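Local coordinates for Rho GTPase-activating protein 26 (Gallus gallus, PDB 1F7C), which switches off the small GTPases RhoA and Cdc42 by speeding their GTP hydrolysis, the work of the all-helical RhoGAP domain found here, at residues 47-52 with 156-161; 164-167 with 171-174. One frame throughout, in Å; residues are numbered along the deposited sequence.

Overall arrangement
Both contacts belong to one all-helical RhoGAP domain, and their centres lie about 12 Å apart. Contact 1 joins helix 35-51, at its C-terminal end, to the C-terminal half of helix 146-164; a hundred or so residues, a little over half of them helical, separate the two segments. Contact 2 follows in series: past helix 146-164 the chain enters the short helix 166-169 and turns into helix 173-184, so that residues 164-167 touch residues 171-174. Both border the segment carrying Arg-60, the predicted arginine finger: in contact 2 the side chain of Met-171 packs on that of Arg-60, about 4 Å away, while contact 1, farther off, bonds His-158 to Tyr-59, its sequence neighbour.

Contact 1: residues 47-52 with 156-161; sequences AVETRG and MNHLAK
Glu-49 reaches from helix 35-51 to His-158 on helix 146-164, two helices of the RhoGAP bundle that run roughly parallel here, at 26°, with their axes 11.0 Å apart. At that spacing the backbones do not touch, and long or flat side chains must fill the gap. The tight part centres on the buried imidazole. His-158 ND1 donates to Glu-49 OE2 at 2.8 Å and 160°; the acceptor lies near the ring plane and is met on its anti side, tilted out of the carboxylate plane. With CG anti to the backbone N (chi1 166°), His-158 turns its ring into the gap between the helices, and Val-48 CG1 meets the ring edge, 3.7 Å from His-158 CE1. A branched aliphatic suits this buried side, where Leu-58 and Tyr-59 also touch Val-48. NE2 is hydrogen-bonded to Tyr-59 OH, so both ring nitrogens are engaged and the ring's rotation is fixed.

The other side is looser and faces solvent. The extended chain of Lys-161 crosses Glu-49 at about a right angle and lays its CD 3.3 Å from Glu-49 OE2, while its ammonium makes only a weak salt bridge, NZ to Glu-49 OE1 at 3.4 Å. This positive charge would tend to stabilise the ionised carboxylate. An alanine in place of Glu-49 would probably leave ND1 of the buried histidine without its acceptor and take from Lys-161 the carboxylate of its weak salt bridge. A water donates to Glu-49 OE2 at 2.7 Å and weakly accepts from Asn-157 ND2.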
ATOM      1  N   ALA A  47      -2.194 -11.837  -8.696  1.00 34.48           N
ATOM      2  CA  ALA A  47      -3.560 -12.238  -9.013  1.00 34.23           C
ATOM      3  C   ALA A  47      -4.424 -11.051  -9.437  1.00 33.45           C
ATOM      4  O   ALA A  47      -5.198 -11.137 -10.399  1.00 33.72           O
ATOM      5  CB  ALA A  47      -4.196 -12.945  -7.814  1.00 33.13           C
ATOM      6  N   VAL A  48      -4.302  -9.947  -8.711  1.00 30.96           N
ATOM      7  CA  VAL A  48      -5.081  -8.770  -9.036  1.00 29.95           C
ATOM      8  C   VAL A  48      -4.697  -8.267 -10.422  1.00 30.92           C
ATOM      9  O   VAL A  48      -5.556  -7.939 -11.222  1.00 32.01           O
ATOM     10  CB  VAL A  48      -4.873  -7.653  -7.969  1.00 28.41           C
ATOM     11  CG1 VAL A  48      -5.498  -6.336  -8.424  1.00 27.06           C
ATOM     12  CG2 VAL A  48      -5.519  -8.077  -6.671  1.00 28.82           C
ATOM     13  N   GLU A  49      -3.405  -8.225 -10.720  1.00 31.18           N
ATOM     14  CA  GLU A  49      -2.988  -7.726 -12.014  1.00 30.96           C
ATOM     15  C   GLU A  49      -3.336  -8.627 -13.183  1.00 31.45           C
ATOM     16  O   GLU A  49      -3.825  -8.144 -14.199  1.00 31.22           O
ATOM     17  CB  GLU A  49      -1.496  -7.421 -12.015  1.00 26.21           C
ATOM     18  CG  GLU A  49      -1.119  -6.378 -11.001  1.00 30.45           C
ATOM     19  CD  GLU A  49       0.296  -5.892 -11.169  1.00 28.28           C
ATOM     20  OE1 GLU A  49       1.066  -6.605 -11.829  1.00 30.69           O
ATOM     21  OE2 GLU A  49       0.636  -4.811 -10.643  1.00 25.68           O
ATOM     22  N   THR A  50      -3.098  -9.930 -13.047  1.00 33.40           N
ATOM     23  CA  THR A  50      -3.387 -10.860 -14.135  1.00 33.49           C
ATOM     24  C   THR A  50      -4.857 -11.197 -14.361  1.00 33.68           C
ATOM     25  O   THR A  50      -5.201 -11.713 -15.421  1.00 35.47           O
ATOM     26  CB  THR A  50      -2.598 -12.204 -13.992  1.00 33.35           C
ATOM     27  OG1 THR A  50      -2.852 -12.793 -12.711  1.00 35.12           O
ATOM     28  CG2 THR A  50      -1.107 -11.968 -14.164  1.00 31.49           C
ATOM     29  N   ARG A  51      -5.732 -10.918 -13.399  1.00 34.18           N
ATOM     30  CA  ARG A  51      -7.140 -11.229 -13.627  1.00 35.62           C
ATOM     31  C   ARG A  51      -8.174 -10.357 -12.940  1.00 33.88           C
ATOM     32  O   ARG A  51      -9.368 -10.647 -13.005  1.00 36.59           O
ATOM     33  CB  ARG A  51      -7.416 -12.703 -13.307  1.00 39.59           C
ATOM     34  CG  ARG A  51      -7.114 -13.136 -11.892  1.00 45.91           C
ATOM     35  CD  ARG A  51      -6.918 -14.652 -11.838  1.00 53.67           C
ATOM     36  NE  ARG A  51      -6.720 -15.151 -10.478  1.00 59.09           N
ATOM     37  CZ  ARG A  51      -7.681 -15.231  -9.558  1.00 62.61           C
ATOM     38  NH1 ARG A  51      -8.925 -14.850  -9.845  1.00 61.61           N
ATOM     39  NH2 ARG A  51      -7.395 -15.679  -8.342  1.00 64.61           N
ATOM     40  N   GLY A  52      -7.746  -9.276 -12.305  1.00 30.87           N
ATOM     41  CA  GLY A  52      -8.718  -8.424 -11.640  1.00 27.49           C
ATOM     42  C   GLY A  52      -8.518  -6.936 -11.846  1.00 26.48           C
ATOM     43  O   GLY A  52      -9.189  -6.124 -11.199  1.00 28.67           O
ATOM     44  N   MET A 156       3.495   0.267  -4.174  1.00 24.48           N
ATOM     45  CA  MET A 156       3.285   1.491  -4.943  1.00 27.11           C
ATOM     46  C   MET A 156       3.362   1.267  -6.467  1.00 28.94           C
ATOM     47  O   MET A 156       2.637   1.896  -7.241  1.00 25.24           O
ATOM     48  CB  MET A 156       4.291   2.571  -4.519  1.00 27.15           C
ATOM     49  CG  MET A 156       4.139   3.073  -3.081  1.00 26.09           C
ATOM     50  SD  MET A 156       2.469   3.642  -2.679  1.00 29.02           S
ATOM     51  CE  MET A 156       1.881   2.257  -1.755  1.00 26.14           C
ATOM     52  N   ASN A 157       4.244   0.372  -6.893  1.00 30.47           N
ATOM     53  CA  ASN A 157       4.385   0.063  -8.308  1.00 28.66           C
ATOM     54  C   ASN A 157       3.052  -0.514  -8.784  1.00 28.53           C
ATOM     55  O   ASN A 157       2.533  -0.127  -9.834  1.00 25.14           O
ATOM     56  CB  ASN A 157       5.501  -0.965  -8.497  1.00 30.90           C
ATOM     57  CG  ASN A 157       5.656  -1.405  -9.936  1.00 32.65           C
ATOM     58  OD1 ASN A 157       6.258  -0.709 -10.751  1.00 34.03           O
ATOM     59  ND2 ASN A 157       5.106  -2.568 -10.258  1.00 34.90           N
ATOM     60  N   HIS A 158       2.503  -1.427  -7.981  1.00 23.95           N
ATOM     61  CA  HIS A 158       1.237  -2.095  -8.271  1.00 23.04           C
ATOM     62  C   HIS A 158       0.039  -1.150  -8.261  1.00 23.51           C
ATOM     63  O   HIS A 158      -0.840  -1.237  -9.130  1.00 24.51           O
ATOM     64  CB  HIS A 158       0.998  -3.240  -7.269  1.00 23.05           C
ATOM     65  CG  HIS A 158      -0.405  -3.769  -7.274  1.00 23.84           C
ATOM     66  ND1 HIS A 158      -0.905  -4.558  -8.287  1.00 23.93           N
ATOM     67  CD2 HIS A 158      -1.426  -3.587  -6.401  1.00 25.08           C
ATOM     68  CE1 HIS A 158      -2.171  -4.841  -8.040  1.00 25.51           C
ATOM     69  NE2 HIS A 158      -2.512  -4.265  -6.901  1.00 26.78           N
ATOM     70  N   LEU A 159      -0.011  -0.253  -7.280  1.00 23.89           N
ATOM     71  CA  LEU A 159      -1.121   0.695  -7.190  1.00 24.94           C
ATOM     72  C   LEU A 159      -1.113   1.679  -8.363  1.00 26.00           C
ATOM     73  O   LEU A 159      -2.171   2.108  -8.809  1.00 27.29           O
ATOM     74  CB  LEU A 159      -1.089   1.455  -5.856  1.00 23.40           C
ATOM     75  CG  LEU A 159      -1.335   0.616  -4.589  1.00 22.25           C
ATOM     76  CD1 LEU A 159      -1.428   1.535  -3.396  1.00 24.28           C
ATOM     77  CD2 LEU A 159      -2.619  -0.181  -4.715  1.00 23.20           C
ATOM     78  N   ALA A 160       0.071   2.024  -8.867  1.00 24.89           N
ATOM     79  CA  ALA A 160       0.183   2.946 -10.001  1.00 25.92           C
ATOM     80  C   ALA A 160      -0.477   2.331 -11.242  1.00 26.11           C
ATOM     81  O   ALA A 160      -1.066   3.038 -12.059  1.00 25.78           O
ATOM     82  CB  ALA A 160       1.651   3.254 -10.301  1.00 21.88           C
ATOM     83  N   LYS A 161      -0.364   1.012 -11.367  1.00 26.69           N
ATOM     84  CA  LYS A 161      -0.946   0.273 -12.471  1.00 27.65           C
ATOM     85  C   LYS A 161      -2.448   0.212 -12.283  1.00 28.18           C
ATOM     86  O   LYS A 161      -3.205   0.315 -13.247  1.00 28.81           O
ATOM     87  CB  LYS A 161      -0.396  -1.152 -12.517  1.00 30.81           C
ATOM     88  CG  LYS A 161       1.035  -1.277 -12.971  1.00 31.65           C
ATOM     89  CD  LYS A 161       1.395  -2.744 -13.043  1.00 35.73           C
ATOM     90  CE  LYS A 161       2.843  -2.958 -13.376  1.00 37.47           C
ATOM     91  NZ  LYS A 161       3.082  -4.423 -13.537  1.00 43.08           N
TER
HETATM   92  O   HOH W   1       3.249  -4.649 -10.150  1.00 28.73           O

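Contact 2: residues 164-167 with 171-174; sequences DNHK and MTVA
His-166 rests against the carbonyl of Met-171 and the methyl of Thr-172: its CB lies 3.6 Å from Met-171 O, and its ring carbon CD2 is 3.7 Å from Thr-172 CG2. The methyl approaches the imidazole obliquely and also lies 3.9 Å from His-166 CB, so it sits beside the bend between CB and ring. No hydrogen bond spans the two segments; the touch is van der Waals, which a threonine can offer through its methyl while its hydroxyl is used elsewhere. CG of His-166 takes the crowded position between backbone N and carbonyl carbon (chi1 71°), and in this setting ND1 is hydrogen-bonded to Ala-163 O near the end of helix 146-164, which steadies the ring.

The arrangement is a tight connection between successive helices of the RhoGAP domain, the short helix 166-169 leading into helix 173-184. Thr-172 is the N-cap of the latter: with OG1 between backbone N and carbonyl carbon (chi1 64°), it bonds to Asn-175 N, and CG2 is left facing the histidine. Farther out, Asn-169 OD1 accepts from Met-171 N, and Asn-165 ND2 bonds to Ile-53 O and Asn-54 OD1. CB of Met-171 is turned away from residues 164-167, and the side chain packs against Val-162, Leu-58 and Arg-60, the predicted arginine finger.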
ATOM      1  N   ASP A 164      -3.818   3.629 -13.176  1.00 25.38           N
ATOM      2  CA  ASP A 164      -3.773   3.974 -14.582  1.00 26.02           C
ATOM      3  C   ASP A 164      -4.994   3.395 -15.324  1.00 26.94           C
ATOM      4  O   ASP A 164      -5.318   3.835 -16.414  1.00 28.69           O
ATOM      5  CB  ASP A 164      -2.464   3.470 -15.194  1.00 28.72           C
ATOM      6  CG  ASP A 164      -2.276   3.924 -16.631  1.00 28.38           C
ATOM      7  OD1 ASP A 164      -2.275   3.063 -17.529  1.00 30.23           O
ATOM      8  OD2 ASP A 164      -2.124   5.137 -16.864  1.00 34.51           O
ATOM      9  N   ASN A 165      -5.679   2.431 -14.719  1.00 24.65           N
ATOM     10  CA  ASN A 165      -6.855   1.819 -15.322  1.00 25.44           C
ATOM     11  C   ASN A 165      -8.127   2.300 -14.612  1.00 27.26           C
ATOM     12  O   ASN A 165      -9.153   1.600 -14.591  1.00 24.64           O
ATOM     13  CB  ASN A 165      -6.742   0.290 -15.237  1.00 25.47           C
ATOM     14  CG  ASN A 165      -7.763  -0.428 -16.106  1.00 30.70           C
ATOM     15  OD1 ASN A 165      -7.955  -0.074 -17.270  1.00 33.11           O
ATOM     16  ND2 ASN A 165      -8.410  -1.453 -15.550  1.00 26.40           N
ATOM     17  N   HIS A 166      -8.067   3.515 -14.065  1.00 27.64           N
ATOM     18  CA  HIS A 166      -9.205   4.072 -13.338  1.00 31.98           C
ATOM     19  C   HIS A 166     -10.517   4.258 -14.128  1.00 34.33           C
ATOM     20  O   HIS A 166     -11.597   4.077 -13.565  1.00 33.61           O
ATOM     21  CB  HIS A 166      -8.816   5.390 -12.648  1.00 31.77           C
ATOM     22  CG  HIS A 166      -8.595   6.535 -13.588  1.00 35.03           C
ATOM     23  ND1 HIS A 166      -7.485   6.634 -14.395  1.00 34.47           N
ATOM     24  CD2 HIS A 166      -9.336   7.646 -13.827  1.00 34.38           C
ATOM     25  CE1 HIS A 166      -7.547   7.758 -15.090  1.00 35.78           C
ATOM     26  NE2 HIS A 166      -8.658   8.390 -14.762  1.00 35.18           N
ATOM     27  N   LYS A 167     -10.443   4.613 -15.409  1.00 34.91           N
ATOM     28  CA  LYS A 167     -11.666   4.778 -16.196  1.00 36.42           C
ATOM     29  C   LYS A 167     -12.548   3.541 -16.044  1.00 36.48           C
ATOM     30  O   LYS A 167     -13.772   3.638 -15.992  1.00 37.92           O
ATOM     31  CB  LYS A 167     -11.343   4.966 -17.683  1.00 41.81           C
ATOM     32  CG  LYS A 167     -10.779   6.323 -18.058  1.00 47.13           C
ATOM     33  CD  LYS A 167     -11.813   7.416 -17.855  1.00 53.80           C
ATOM     34  CE  LYS A 167     -11.324   8.755 -18.406  1.00 58.04           C
ATOM     35  NZ  LYS A 167     -10.054   9.212 -17.764  1.00 59.68           N
ATOM     36  N   MET A 171     -10.732   3.377  -9.658  1.00 33.44           N
ATOM     37  CA  MET A 171      -9.780   3.670  -8.592  1.00 31.44           C
ATOM     38  C   MET A 171      -8.654   4.605  -8.999  1.00 30.40           C
ATOM     39  O   MET A 171      -7.596   4.174  -9.448  1.00 30.54           O
ATOM     40  CB  MET A 171      -9.206   2.375  -8.018  1.00 30.67           C
ATOM     41  CG  MET A 171     -10.250   1.483  -7.343  1.00 30.21           C
ATOM     42  SD  MET A 171     -11.273   2.336  -6.085  1.00 33.93           S
ATOM     43  CE  MET A 171     -10.041   2.622  -4.756  1.00 28.28           C
ATOM     44  N   THR A 172      -8.902   5.896  -8.834  1.00 29.07           N
ATOM     45  CA  THR A 172      -7.928   6.914  -9.155  1.00 30.04           C
ATOM     46  C   THR A 172      -6.892   6.949  -8.043  1.00 29.80           C
ATOM     47  O   THR A 172      -7.041   6.281  -7.017  1.00 28.43           O
ATOM     48  CB  THR A 172      -8.577   8.304  -9.227  1.00 30.76           C
ATOM     49  OG1 THR A 172      -9.092   8.654  -7.939  1.00 32.78           O
ATOM     50  CG2 THR A 172      -9.716   8.311 -10.241  1.00 33.20           C
ATOM     51  N   VAL A 173      -5.849   7.744  -8.251  1.00 29.01           N
ATOM     52  CA  VAL A 173      -4.790   7.893  -7.263  1.00 30.96           C
ATOM     53  C   VAL A 173      -5.410   8.350  -5.938  1.00 31.40           C
ATOM     54  O   VAL A 173      -5.182   7.754  -4.887  1.00 31.21           O
ATOM     55  CB  VAL A 173      -3.750   8.938  -7.746  1.00 32.99           C
ATOM     56  CG1 VAL A 173      -2.763   9.259  -6.635  1.00 32.67           C
ATOM     57  CG2 VAL A 173      -3.019   8.401  -8.973  1.00 28.86           C
ATOM     58  N   ALA A 174      -6.215   9.403  -6.005  1.00 32.01           N
ATOM     59  CA  ALA A 174      -6.871   9.940  -4.824  1.00 31.68           C
ATOM     60  C   ALA A 174      -7.693   8.873  -4.098  1.00 31.44           C
ATOM     61  O   ALA A 174      -7.633   8.780  -2.874  1.00 33.04           O
ATOM     62  CB  ALA A 174      -7.748  11.120  -5.213  1.00 30.59           C
TER